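Local coordinates for uncharacterized protein YhfS (Escherichia coli, PDB 4J8L) that is of unknown function but carries covalently attached pyridoxal 5'-phosphate, resembles class I and II aminotransferases, and may have cysteine synthase activity, at residues 4-9 / 172-177; 90-95 / 114-119; 94-99 / 143-148; 118-123 / 154-159; 167-172 / 188-193. All coordinates share one frame; numbering follows the deposited sequence.

Interaction 1: residues 4-9 / 172-177; sequences FPLQSL and NYAVMK. With ACY (acetic acid), chain E.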
# COMPACT_ATOMS: atom_id res chain seq x y z
N PHE A 4 12.08 -11.07 1.14
CA PHE A 4 12.13 -10.41 2.43
C PHE A 4 10.84 -9.64 2.65
O PHE A 4 10.82 -8.41 2.58
CB PHE A 4 13.32 -9.45 2.50
CG PHE A 4 14.64 -10.12 2.23
CD1 PHE A 4 15.37 -10.68 3.26
CD2 PHE A 4 15.14 -10.19 0.94
CE1 PHE A 4 16.58 -11.29 3.02
CE2 PHE A 4 16.36 -10.80 0.69
CZ PHE A 4 17.08 -11.35 1.73
N PRO A 5 9.74 -10.37 2.90
CA PRO A 5 8.45 -9.71 3.05
C PRO A 5 8.39 -8.81 4.28
O PRO A 5 9.16 -8.98 5.23
CB PRO A 5 7.46 -10.88 3.19
CG PRO A 5 8.28 -12.06 3.56
CD PRO A 5 9.64 -11.84 2.97
N LEU A 6 7.48 -7.84 4.25
CA LEU A 6 7.25 -6.97 5.39
C LEU A 6 6.72 -7.79 6.55
O LEU A 6 6.12 -8.85 6.34
CB LEU A 6 6.24 -5.88 5.02
CG LEU A 6 6.66 -5.01 3.83
CD1 LEU A 6 5.60 -3.92 3.60
CD2 LEU A 6 8.02 -4.39 4.07
N GLN A 7 6.93 -7.30 7.76
CA GLN A 7 6.53 -8.01 8.97
C GLN A 7 5.07 -7.73 9.32
O GLN A 7 4.71 -6.60 9.65
CB GLN A 7 7.44 -7.57 10.13
CG GLN A 7 7.11 -8.22 11.47
CD GLN A 7 7.38 -9.71 11.48
OE1 GLN A 7 6.49 -10.51 11.80
NE2 GLN A 7 8.61 -10.10 11.16
N SER A 8 4.23 -8.77 9.25
CA SER A 8 2.80 -8.63 9.51
C SER A 8 2.51 -8.40 10.99
O SER A 8 3.22 -8.90 11.86
CB SER A 8 2.05 -9.88 9.06
OG SER A 8 2.25 -10.17 7.69
N LEU A 9 1.44 -7.66 11.27
CA LEU A 9 0.96 -7.52 12.64
C LEU A 9 0.29 -8.81 13.09
O LEU A 9 -0.39 -9.49 12.31
CB LEU A 9 -0.04 -6.37 12.76
CG LEU A 9 0.49 -4.98 12.36
CD1 LEU A 9 -0.60 -3.93 12.50
CD2 LEU A 9 1.71 -4.61 13.20
N ASN A 172 1.35 2.16 0.04
CA ASN A 172 0.27 1.29 -0.42
C ASN A 172 0.51 -0.18 -0.13
O ASN A 172 1.62 -0.69 -0.36
CB ASN A 172 -0.00 1.48 -1.91
CG ASN A 172 -0.63 2.82 -2.19
OD1 ASN A 172 -1.81 3.02 -1.89
ND2 ASN A 172 0.16 3.76 -2.72
N TYR A 173 -0.53 -0.82 0.40
CA TYR A 173 -0.53 -2.25 0.75
C TYR A 173 0.27 -2.54 2.03
O TYR A 173 0.41 -3.70 2.43
CB TYR A 173 -0.00 -3.12 -0.39
CG TYR A 173 -0.88 -3.25 -1.61
CD1 TYR A 173 -2.26 -3.43 -1.51
CD2 TYR A 173 -0.32 -3.25 -2.88
CE1 TYR A 173 -3.04 -3.58 -2.65
CE2 TYR A 173 -1.08 -3.40 -4.01
CZ TYR A 173 -2.45 -3.57 -3.90
OH TYR A 173 -3.20 -3.73 -5.04
N ALA A 174 0.80 -1.51 2.66
CA ALA A 174 1.47 -1.68 3.94
C ALA A 174 0.68 -1.09 5.11
O ALA A 174 0.88 -1.48 6.26
CB ALA A 174 2.88 -1.08 3.90
N VAL A 175 -0.18 -0.11 4.82
CA VAL A 175 -0.87 0.62 5.88
C VAL A 175 -1.77 -0.30 6.69
O VAL A 175 -2.51 -1.11 6.11
CB VAL A 175 -1.68 1.80 5.32
CG1 VAL A 175 -2.42 2.54 6.44
CG2 VAL A 175 -0.77 2.76 4.57
N MSE A 176 -1.68 -0.19 8.02
CA MSE A 176 -2.44 -1.05 8.94
C MSE A 176 -2.04 -2.52 8.91
O MSE A 176 -2.71 -3.36 9.52
CB MSE A 176 -3.96 -0.93 8.72
CG MSE A 176 -4.54 0.40 9.12
SE MSE A 176 -4.05 0.87 10.97
CE MSE A 176 -5.61 1.96 11.44
N LYS A 177 -0.95 -2.83 8.21
CA LYS A 177 -0.48 -4.20 8.12
C LYS A 177 0.91 -4.38 8.75
O LYS A 177 1.35 -5.51 8.98
CB LYS A 177 -0.44 -4.64 6.66
CG LYS A 177 -1.80 -4.74 6.01
CD LYS A 177 -1.73 -5.75 4.87
CE LYS A 177 -2.10 -5.13 3.56
NZ LYS A 177 -1.64 -6.00 2.44
C ACY E . 1.46 -7.77 5.38
O ACY E . 1.04 -7.39 4.26
OXT ACY E . 0.94 -8.71 6.03
CH3 ACY E . 2.62 -7.03 5.97
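Leu6 and Leu9 both set CG beside the backbone N and anti to the carbonyl carbon (chi1 -58° and -59°), which sends one methyl of each toward the loop 172-177. Residues 174-177 form a type II beta turn, Lys177 N bonding Ala174 O, in the loop after strand 167-170, and the extended N-terminal segment 4-9 passes alongside it before helix 11-28. Leu6 CD1 meets the methyl CB of Ala174 at 3.9 Å. Leu9 CG lies 3.5 Å from Lys177 O, while its CD1 leans toward the carbonyl oxygen of Met176, a selenomethionine. Lys177 O is also the backbone acceptor: Leu9 N donates to it over 3.1 Å, coming from above the carbonyl plane with a bent N-H angle of 139°, and Ser8 CA adds a CA-H...O contact. The Lys177 side chain bends away to a salt bridge with Glu310, with a weak bond from NZ to Tyr173 O. An acetic acid molecule, probably from the crystallisation liquor, lies between the segments, its CH3 3.9 Å from Leu6 CB and its O 3.3 Å from Lys177 CD. Ser8 OG, also bonded to Lys279, donates to OXT of the acetic acid at 2.6 Å.

Interaction 2: residues 90-95 / 114-119; sequences GQRLLV and TLITVD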
# COMPACT_ATOMS: atom_id res chain seq x y z
N GLY A 90 11.35 19.72 -13.04
CA GLY A 90 12.71 19.79 -13.52
C GLY A 90 13.74 19.56 -12.43
O GLY A 90 14.94 19.59 -12.68
N GLN A 91 13.28 19.34 -11.20
CA GLN A 91 14.20 19.09 -10.10
C GLN A 91 14.58 17.61 -10.01
O GLN A 91 14.13 16.80 -10.81
CB GLN A 91 13.64 19.62 -8.78
CG GLN A 91 13.71 21.13 -8.70
CD GLN A 91 13.51 21.65 -7.29
OE1 GLN A 91 12.62 21.20 -6.57
NE2 GLN A 91 14.35 22.59 -6.89
N ARG A 92 15.41 17.28 -9.03
CA ARG A 92 16.03 15.96 -8.98
C ARG A 92 15.45 15.10 -7.87
O ARG A 92 15.47 15.46 -6.70
CB ARG A 92 17.55 16.10 -8.83
CG ARG A 92 18.18 16.91 -9.95
CD ARG A 92 19.46 17.61 -9.50
NE ARG A 92 20.54 16.68 -9.23
CZ ARG A 92 21.24 16.05 -10.18
NH1 ARG A 92 20.95 16.25 -11.46
NH2 ARG A 92 22.21 15.21 -9.85
N LEU A 93 14.92 13.94 -8.27
CA LEU A 93 14.28 13.02 -7.34
C LEU A 93 15.09 11.74 -7.21
O LEU A 93 15.42 11.09 -8.20
CB LEU A 93 12.86 12.68 -7.82
CG LEU A 93 12.12 11.64 -6.97
CD1 LEU A 93 11.72 12.22 -5.61
CD2 LEU A 93 10.90 11.09 -7.71
N LEU A 94 15.44 11.38 -5.98
CA LEU A 94 16.14 10.13 -5.73
C LEU A 94 15.15 8.96 -5.64
O LEU A 94 14.15 9.03 -4.92
CB LEU A 94 16.96 10.22 -4.45
CG LEU A 94 17.77 8.97 -4.11
CD1 LEU A 94 19.08 8.94 -4.87
CD2 LEU A 94 18.02 8.87 -2.61
N VAL A 95 15.44 7.89 -6.38
CA VAL A 95 14.66 6.67 -6.30
C VAL A 95 15.56 5.44 -6.20
O VAL A 95 16.76 5.48 -6.52
CB VAL A 95 13.71 6.49 -7.52
CG1 VAL A 95 12.67 7.59 -7.57
CG2 VAL A 95 14.51 6.45 -8.81
N THR A 114 14.22 14.91 -13.00
CA THR A 114 15.41 14.14 -13.29
C THR A 114 15.55 13.09 -12.20
O THR A 114 15.51 13.42 -11.02
CB THR A 114 16.66 15.03 -13.27
OG1 THR A 114 16.57 15.98 -14.35
CG2 THR A 114 17.92 14.20 -13.43
N LEU A 115 15.67 11.83 -12.59
CA LEU A 115 15.81 10.75 -11.61
C LEU A 115 17.27 10.47 -11.27
O LEU A 115 18.13 10.41 -12.15
CB LEU A 115 15.13 9.47 -12.09
CG LEU A 115 13.62 9.55 -12.26
CD1 LEU A 115 13.05 8.18 -12.60
CD2 LEU A 115 12.97 10.11 -11.00
N ILE A 116 17.53 10.31 -9.98
CA ILE A 116 18.83 9.86 -9.49
C ILE A 116 18.59 8.51 -8.84
O ILE A 116 17.76 8.40 -7.93
CB ILE A 116 19.40 10.82 -8.44
CG1 ILE A 116 19.56 12.23 -9.02
CG2 ILE A 116 20.72 10.30 -7.90
CD1 ILE A 116 19.98 13.26 -7.99
N THR A 117 19.31 7.50 -9.29
CA THR A 117 19.04 6.14 -8.86
C THR A 117 20.18 5.59 -8.01
O THR A 117 21.35 5.84 -8.30
CB THR A 117 18.85 5.24 -10.09
OG1 THR A 117 17.71 5.69 -10.84
CG2 THR A 117 18.61 3.81 -9.68
N VAL A 118 19.83 4.85 -6.96
CA VAL A 118 20.82 4.17 -6.13
C VAL A 118 20.16 2.96 -5.47
O VAL A 118 18.94 2.94 -5.27
CB VAL A 118 21.42 5.12 -5.06
CG1 VAL A 118 20.34 5.52 -4.05
CG2 VAL A 118 22.60 4.46 -4.35
N ASP A 119 20.95 1.94 -5.16
CA ASP A 119 20.44 0.74 -4.50
C ASP A 119 20.17 1.01 -3.02
O ASP A 119 21.11 1.11 -2.24
CB ASP A 119 21.47 -0.39 -4.65
CG ASP A 119 20.90 -1.76 -4.32
OD1 ASP A 119 19.76 -1.84 -3.82
OD2 ASP A 119 21.60 -2.77 -4.56
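Ile116 O takes the shortest bond of the pairing, from Val95 N at 2.8 Å, and Leu94 CA adds a CA-H...O contact at 3.2 Å. The same pattern recurs one step earlier, where Leu93 N bonds Thr114 O, and the return bonds run from Thr114 N to Gln91 O, Ile116 N to Leu93 O and Val118 N to Val95 O, the last longer at 3.2 Å. The strands are parallel and twisted by 30°, joined through helix 102-111 as a beta-alpha-beta crossover. On one face Arg92 lies beside Thr114, and the side chain of Leu94 crosses that of Ile116 at about a right angle, with CD1 3.7 Å from Ile116 CG2 and equally near Val118 CG1. Ile116 reaches over one face of the Arg92 guanidinium, its CD1 3.5 Å from NH2, whose hydrogen bond goes to Gln133 O of helix 123-133. A leucine in place of Arg92 would probably leave Gln133 O without this donor and Ile116 without its flat lid. The other face pairs Leu93 CD2 with Leu115 CD2 at 4.0 Å, and both side chains pack on Ile108 of helix 102-111. Backbone bonds thus fix the register, while chiefly apolar side chains seat this outermost strand between the helices of both faces.

Interaction 3: residues 94-99 / 143-148; sequences LVHDAP and TRQQPQ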
# COMPACT_ATOMS: atom_id res chain seq x y z
N LEU A 94 15.44 11.38 -5.98
CA LEU A 94 16.14 10.13 -5.73
C LEU A 94 15.15 8.96 -5.64
O LEU A 94 14.15 9.03 -4.92
CB LEU A 94 16.96 10.22 -4.45
CG LEU A 94 17.77 8.97 -4.11
CD1 LEU A 94 19.08 8.94 -4.87
CD2 LEU A 94 18.02 8.87 -2.61
N VAL A 95 15.44 7.89 -6.38
CA VAL A 95 14.66 6.67 -6.30
C VAL A 95 15.56 5.44 -6.20
O VAL A 95 16.76 5.48 -6.52
CB VAL A 95 13.71 6.49 -7.52
CG1 VAL A 95 12.67 7.59 -7.57
CG2 VAL A 95 14.51 6.45 -8.81
N HIS A 96 14.97 4.34 -5.74
CA HIS A 96 15.66 3.07 -5.59
C HIS A 96 15.95 2.44 -6.96
O HIS A 96 15.23 2.69 -7.93
CB HIS A 96 14.78 2.14 -4.74
CG HIS A 96 15.29 0.74 -4.60
ND1 HIS A 96 16.61 0.44 -4.34
CD2 HIS A 96 14.64 -0.45 -4.66
CE1 HIS A 96 16.76 -0.87 -4.26
NE2 HIS A 96 15.58 -1.43 -4.44
N ASP A 97 17.01 1.63 -7.03
CA ASP A 97 17.39 0.93 -8.25
C ASP A 97 16.52 -0.29 -8.48
O ASP A 97 16.94 -1.43 -8.26
CB ASP A 97 18.87 0.54 -8.20
CG ASP A 97 19.39 0.00 -9.53
OD1 ASP A 97 18.67 0.07 -10.55
OD2 ASP A 97 20.55 -0.48 -9.55
N ALA A 98 15.29 -0.04 -8.92
CA ALA A 98 14.28 -1.07 -9.14
C ALA A 98 13.14 -0.40 -9.90
O ALA A 98 13.05 0.82 -9.92
CB ALA A 98 13.79 -1.62 -7.80
N PRO A 99 12.25 -1.20 -10.52
CA PRO A 99 11.15 -0.58 -11.27
C PRO A 99 10.31 0.41 -10.46
O PRO A 99 9.80 0.09 -9.38
CB PRO A 99 10.30 -1.78 -11.68
CG PRO A 99 11.28 -2.91 -11.76
CD PRO A 99 12.24 -2.67 -10.63
N THR A 143 6.37 -1.25 0.18
CA THR A 143 6.34 -2.64 -0.28
C THR A 143 7.53 -2.94 -1.19
O THR A 143 8.18 -2.02 -1.69
CB THR A 143 5.05 -2.99 -1.03
OG1 THR A 143 4.85 -2.07 -2.11
CG2 THR A 143 3.86 -2.94 -0.08
N ARG A 144 7.79 -4.22 -1.39
CA ARG A 144 8.93 -4.67 -2.18
C ARG A 144 8.71 -4.56 -3.69
O ARG A 144 7.72 -5.06 -4.22
CB ARG A 144 9.27 -6.12 -1.82
CG ARG A 144 9.56 -6.36 -0.34
CD ARG A 144 10.64 -5.42 0.18
NE ARG A 144 11.09 -5.79 1.52
CZ ARG A 144 11.90 -5.04 2.27
NH1 ARG A 144 12.33 -3.87 1.83
NH2 ARG A 144 12.27 -5.46 3.47
N GLN A 145 9.67 -3.94 -4.37
CA GLN A 145 9.58 -3.75 -5.82
C GLN A 145 10.19 -4.92 -6.59
O GLN A 145 9.91 -5.10 -7.78
CB GLN A 145 10.31 -2.47 -6.21
CG GLN A 145 9.65 -1.22 -5.64
CD GLN A 145 10.60 -0.06 -5.59
OE1 GLN A 145 11.24 0.19 -4.57
NE2 GLN A 145 10.72 0.67 -6.71
N GLN A 146 11.02 -5.70 -5.91
CA GLN A 146 11.66 -6.85 -6.52
C GLN A 146 12.05 -7.79 -5.38
O GLN A 146 12.23 -7.33 -4.25
CB GLN A 146 12.87 -6.41 -7.33
CG GLN A 146 13.92 -5.68 -6.53
CD GLN A 146 14.95 -5.01 -7.41
OE1 GLN A 146 14.91 -5.13 -8.63
NE2 GLN A 146 15.87 -4.30 -6.78
N PRO A 147 12.14 -9.10 -5.67
CA PRO A 147 12.32 -10.12 -4.62
C PRO A 147 13.52 -9.88 -3.73
O PRO A 147 13.47 -10.18 -2.53
CB PRO A 147 12.53 -11.41 -5.43
CG PRO A 147 11.85 -11.16 -6.71
CD PRO A 147 12.02 -9.70 -7.01
N GLN A 148 14.60 -9.35 -4.30
CA GLN A 148 15.84 -9.16 -3.55
C GLN A 148 15.85 -7.95 -2.61
O GLN A 148 16.80 -7.78 -1.85
CB GLN A 148 17.02 -9.04 -4.52
CG GLN A 148 16.94 -7.85 -5.45
CD GLN A 148 16.37 -8.21 -6.81
OE1 GLN A 148 15.34 -8.89 -6.91
NE2 GLN A 148 17.04 -7.77 -7.87
O HOH W 1 12.50 2.61 -8.00
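At the C-terminal ends of the parallel strands 92-96 and 137-141, His96, Ala98 and Pro99 meet Gln145 and Gln146 in a loop-to-loop contact, the first loop bending in an inverse gamma turn centred on Asp97. The firm direct bond is Gln145 NE2 to Pro99 O, 2.9 Å and 158° at the hydrogen; NE2 stands above the Pro99 carbonyl plane, while the acceptor lies in the plane of the amide. The same NE2 donates to a water, also at 2.9 Å, which in turn donates to His96 O and Ala98 O, each 2.7 Å away, so the amide holds Pro99 O directly and two further carbonyls through the water. Gln145 OE1 comes to the edge of the imidazole, 3.5 Å from His96 CD2, ring and amide planes 62° apart. Alanine instead of Gln145 would probably leave Pro99 O and the water without their amide donor and set the turn freer to move. Gln146, its CG wedged between backbone N and carbonyl carbon, stretches its amide over Ala98, NE2 3.5 Å from CB, and makes a weak bond of 3.4 Å to Asp97 O; its stronger partner is Asp149. His96 turns ND1 to Phe120 N, just past strand 114-118, and its NE2 to Asp149. Pro99 rests on Thr325 of helix 324-329, and the chain then enters helix 102-111.

Interaction 4: residues 118-123 / 154-159; sequences VDFNDL and ADVLAT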
# COMPACT_ATOMS: atom_id res chain seq x y z
N VAL A 118 19.83 4.85 -6.96
CA VAL A 118 20.82 4.17 -6.13
C VAL A 118 20.16 2.96 -5.47
O VAL A 118 18.94 2.94 -5.27
CB VAL A 118 21.42 5.12 -5.06
CG1 VAL A 118 20.34 5.52 -4.05
CG2 VAL A 118 22.60 4.46 -4.35
N ASP A 119 20.95 1.94 -5.16
CA ASP A 119 20.44 0.74 -4.50
C ASP A 119 20.17 1.01 -3.02
O ASP A 119 21.11 1.11 -2.24
CB ASP A 119 21.47 -0.39 -4.65
CG ASP A 119 20.90 -1.76 -4.32
OD1 ASP A 119 19.76 -1.84 -3.82
OD2 ASP A 119 21.60 -2.77 -4.56
N PHE A 120 18.91 1.13 -2.62
CA PHE A 120 18.57 1.39 -1.22
C PHE A 120 19.01 0.24 -0.31
O PHE A 120 19.02 0.38 0.91
CB PHE A 120 17.06 1.61 -1.03
CG PHE A 120 16.55 2.93 -1.56
CD1 PHE A 120 17.39 3.83 -2.19
CD2 PHE A 120 15.20 3.26 -1.40
CE1 PHE A 120 16.90 5.04 -2.68
CE2 PHE A 120 14.71 4.46 -1.88
CZ PHE A 120 15.55 5.35 -2.52
N ASN A 121 19.35 -0.90 -0.91
CA ASN A 121 19.78 -2.06 -0.14
C ASN A 121 21.22 -1.90 0.32
O ASN A 121 21.72 -2.69 1.12
CB ASN A 121 19.64 -3.34 -0.97
CG ASN A 121 18.20 -3.69 -1.27
OD1 ASN A 121 17.35 -3.74 -0.37
ND2 ASN A 121 17.90 -3.92 -2.55
N ASP A 122 21.88 -0.86 -0.20
CA ASP A 122 23.26 -0.54 0.17
C ASP A 122 23.26 0.86 0.77
O ASP A 122 23.32 1.85 0.04
CB ASP A 122 24.15 -0.58 -1.08
CG ASP A 122 25.62 -0.35 -0.77
OD1 ASP A 122 25.97 0.05 0.36
OD2 ASP A 122 26.45 -0.58 -1.68
N LEU A 123 23.18 0.94 2.10
CA LEU A 123 23.08 2.22 2.77
C LEU A 123 24.31 3.10 2.55
O LEU A 123 24.21 4.32 2.50
CB LEU A 123 22.82 2.04 4.27
CG LEU A 123 21.44 1.52 4.64
CD1 LEU A 123 21.26 1.48 6.15
CD2 LEU A 123 20.37 2.38 4.00
N ALA A 154 12.78 2.36 7.89
CA ALA A 154 13.22 3.37 8.85
C ALA A 154 14.69 3.75 8.67
O ALA A 154 15.07 4.91 8.87
CB ALA A 154 12.97 2.88 10.27
N ASP A 155 15.52 2.79 8.28
CA ASP A 155 16.94 3.04 8.12
C ASP A 155 17.24 3.85 6.86
O ASP A 155 18.12 4.71 6.86
CB ASP A 155 17.73 1.73 8.13
CG ASP A 155 17.65 1.01 9.46
OD1 ASP A 155 17.26 1.66 10.46
OD2 ASP A 155 17.97 -0.19 9.51
N VAL A 156 16.50 3.57 5.79
CA VAL A 156 16.64 4.36 4.58
C VAL A 156 16.20 5.79 4.85
O VAL A 156 16.87 6.75 4.45
CB VAL A 156 15.81 3.75 3.43
CG1 VAL A 156 15.77 4.70 2.24
CG2 VAL A 156 16.39 2.40 3.02
N LEU A 157 15.08 5.93 5.55
CA LEU A 157 14.56 7.25 5.91
C LEU A 157 15.51 8.03 6.82
O LEU A 157 15.69 9.23 6.63
CB LEU A 157 13.17 7.14 6.55
CG LEU A 157 12.09 6.60 5.60
CD1 LEU A 157 10.80 6.33 6.36
CD2 LEU A 157 11.84 7.58 4.46
N ALA A 158 16.10 7.34 7.79
CA ALA A 158 17.05 7.97 8.70
C ALA A 158 18.25 8.52 7.94
O ALA A 158 18.72 9.62 8.22
CB ALA A 158 17.50 6.98 9.77
N THR A 159 18.74 7.75 6.97
CA THR A 159 19.87 8.18 6.16
C THR A 159 19.52 9.46 5.40
O THR A 159 20.31 10.40 5.35
CB THR A 159 20.31 7.09 5.16
OG1 THR A 159 20.66 5.91 5.88
CG2 THR A 159 21.52 7.56 4.35
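Phe120 and Val156 meet at about a right angle: CG1 of the valine sits over one face of the ring, offset toward the rim and 4.0 Å from Phe120 CD2. Val118 CG1 touches the ring edge in its plane, so the phenyl is contacted from two directions. Val156 places CG1 anti to its backbone N (chi1 170°), which carries this methyl to the ring and turns the other branch, CG2, toward the turn backbone, 3.9 Å from Phe120 O. Leu123 completes the contact by crossing the helix side chains at a slant and dividing its two methyls among them. CD1 lies 4.1 Å from Asp155 CB, touching the aliphatic part of the aspartate; CD2 reaches between Val156 CG2, also 4.1 Å away, and Thr159 OG1. That hydroxyl is already committed within its own helix: it donates to Asp155 O at 3.0 Å, and the backbone N of Thr159 reaches the same oxygen from the opposite face of its plane. No hydrogen bond crosses between the segments, so shape and apolar contact carry the pairing. The shape of the turn is fixed separately. Asp119 OD1 accepts Asn121 N at 3.1 Å, an Asx turn inside the type I beta turn 119-122, and Asp122 serves as N-cap of helix 123-133 through Ala125 N. Phe120 and Val156 both press on Val140 of strand 137-141, an arrangement typical of the alpha/beta/alpha fold of aminotransferase-like enzymes, where neighbouring crossover helices cover one face of a largely parallel sheet.

Interaction 5: residues 167-172 / 188-193; sequences ALTDDN and NVSTFS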
# COMPACT_ATOMS: atom_id res chain seq x y z
N ALA A 167 11.75 13.36 2.26
CA ALA A 167 11.39 12.03 1.79
C ALA A 167 9.89 11.77 1.83
O ALA A 167 9.22 12.06 2.83
CB ALA A 167 12.13 10.96 2.58
N LEU A 168 9.38 11.22 0.74
CA LEU A 168 7.99 10.77 0.67
C LEU A 168 7.97 9.25 0.61
O LEU A 168 8.76 8.65 -0.12
CB LEU A 168 7.34 11.33 -0.59
CG LEU A 168 5.91 10.92 -0.92
CD1 LEU A 168 5.22 12.08 -1.62
CD2 LEU A 168 5.86 9.67 -1.81
N THR A 169 7.06 8.63 1.35
CA THR A 169 6.89 7.19 1.21
C THR A 169 5.59 6.83 0.51
O THR A 169 4.54 7.45 0.72
CB THR A 169 6.97 6.45 2.56
OG1 THR A 169 6.05 7.04 3.48
CG2 THR A 169 8.38 6.53 3.12
N ASP A 170 5.68 5.81 -0.33
CA ASP A 170 4.55 5.17 -0.98
C ASP A 170 4.23 3.97 -0.11
O ASP A 170 4.92 2.95 -0.16
CB ASP A 170 4.99 4.74 -2.39
CG ASP A 170 3.95 3.91 -3.13
OD1 ASP A 170 2.95 3.47 -2.53
OD2 ASP A 170 4.16 3.67 -4.34
N ASP A 171 3.18 4.07 0.69
CA ASP A 171 2.88 3.06 1.72
C ASP A 171 1.76 2.11 1.31
O ASP A 171 1.26 1.35 2.15
CB ASP A 171 2.51 3.74 3.05
CG ASP A 171 3.68 4.49 3.67
OD1 ASP A 171 4.55 3.82 4.26
OD2 ASP A 171 3.72 5.74 3.57
N ASN A 172 1.35 2.16 0.04
CA ASN A 172 0.27 1.29 -0.42
C ASN A 172 0.51 -0.18 -0.13
O ASN A 172 1.62 -0.69 -0.36
CB ASN A 172 -0.00 1.48 -1.91
CG ASN A 172 -0.63 2.82 -2.19
OD1 ASN A 172 -1.81 3.02 -1.89
ND2 ASN A 172 0.16 3.76 -2.72
N ASN A 188 8.84 12.60 5.66
CA ASN A 188 8.13 13.86 5.78
C ASN A 188 6.65 13.71 5.49
O ASN A 188 5.84 14.36 6.13
CB ASN A 188 8.76 14.94 4.91
CG ASN A 188 10.19 15.20 5.30
OD1 ASN A 188 11.11 14.60 4.75
ND2 ASN A 188 10.38 16.04 6.31
N VAL A 189 6.30 12.85 4.53
CA VAL A 189 4.90 12.47 4.33
C VAL A 189 4.79 11.03 3.88
O VAL A 189 5.64 10.53 3.12
CB VAL A 189 4.16 13.34 3.28
CG1 VAL A 189 3.79 14.72 3.85
CG2 VAL A 189 4.96 13.47 1.99
N SER A 190 3.75 10.37 4.38
CA SER A 190 3.28 9.08 3.87
C SER A 190 2.18 9.30 2.85
O SER A 190 1.47 10.31 2.90
CB SER A 190 2.70 8.24 5.01
OG SER A 190 3.69 7.48 5.68
N THR A 191 2.01 8.35 1.93
CA THR A 191 0.89 8.43 1.00
C THR A 191 0.26 7.05 0.86
O THR A 191 0.95 6.03 0.90
CB THR A 191 1.31 8.90 -0.40
OG1 THR A 191 2.22 7.94 -0.97
CG2 THR A 191 1.96 10.26 -0.37
N PHE A 192 -1.05 7.01 0.68
CA PHE A 192 -1.73 5.74 0.41
C PHE A 192 -3.13 5.90 -0.15
O PHE A 192 -3.81 6.87 0.14
CB PHE A 192 -1.78 4.85 1.67
CG PHE A 192 -2.33 5.52 2.90
CD1 PHE A 192 -1.48 6.19 3.77
CD2 PHE A 192 -3.69 5.43 3.22
CE1 PHE A 192 -1.97 6.79 4.92
CE2 PHE A 192 -4.19 6.03 4.38
CZ PHE A 192 -3.33 6.71 5.23
N SER A 193 -3.54 4.91 -0.95
CA SER A 193 -4.93 4.77 -1.37
C SER A 193 -5.82 4.33 -0.21
O SER A 193 -5.50 3.38 0.50
CB SER A 193 -5.03 3.73 -2.49
OG SER A 193 -6.38 3.36 -2.72
O HOH W 2 -3.04 1.50 0.89
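Asp171 OD2 and Ser190 OG bond at 2.7 Å in the tight half of this buried pairing of parallel strands 167-170 and 189-193. Thr169 OG1 donates to the same carboxylate oxygen from the opposite face of its plane, also at 2.7 Å, and the two hydroxyls hold the group against rotation, with His142 and Gly182 on OD1. Thr191 OG1, placed between its backbone N and carbonyl carbon (chi1 63°), doubles back on Thr169 O at 2.9 Å, where the companion bond from Thr191 N is weak. Just past strand 167-170, Asn172 OD1 accepts Ser193 N at 2.7 Å, almost straight at 176°, while ND2 turns to Asp170 OD1. The N-terminal end is looser: Val189 N makes only a weak 3.5 Å bond to Ala167 O; there the partly exposed Asn188 supplies two further bonds, its N to that oxygen and its OD1 from Ala167 N. Between the two ends Leu168 CD1 fits against Val189 CG2 at 3.9 Å. Ser193 OG bonds the backbone N of residue 196, and Asp170 OD2 lies close to the pyridine N1 of the pyridoxal phosphate carried there, consistent with the aspartate of fold-type I PLP enzymes.

How the interactions relate
From the N terminus, interaction 1 closes the longest loop, bringing 4-9 to 172-177, and interactions 2, 3 and 4 all lie within it. Interaction 2 closes a short beta-alpha-beta unit at the sheet edge. Interaction 3 starts from the same strand, sharing Leu94 and Val95, and crosses interaction 4, which starts where interaction 2 ends; the two meet where strand 92-96 ends beside the turn 119-122. Interaction 5 comes later in series, but crosses interaction 1 at the shared Asn172. Phe4 O to Arg144 NE ties interaction 1 to interaction 3, and Leu157 packs interaction 4 on Ala167 and Thr169. Together they run from the sheet edge to the cofactor strands and the N-terminal segment.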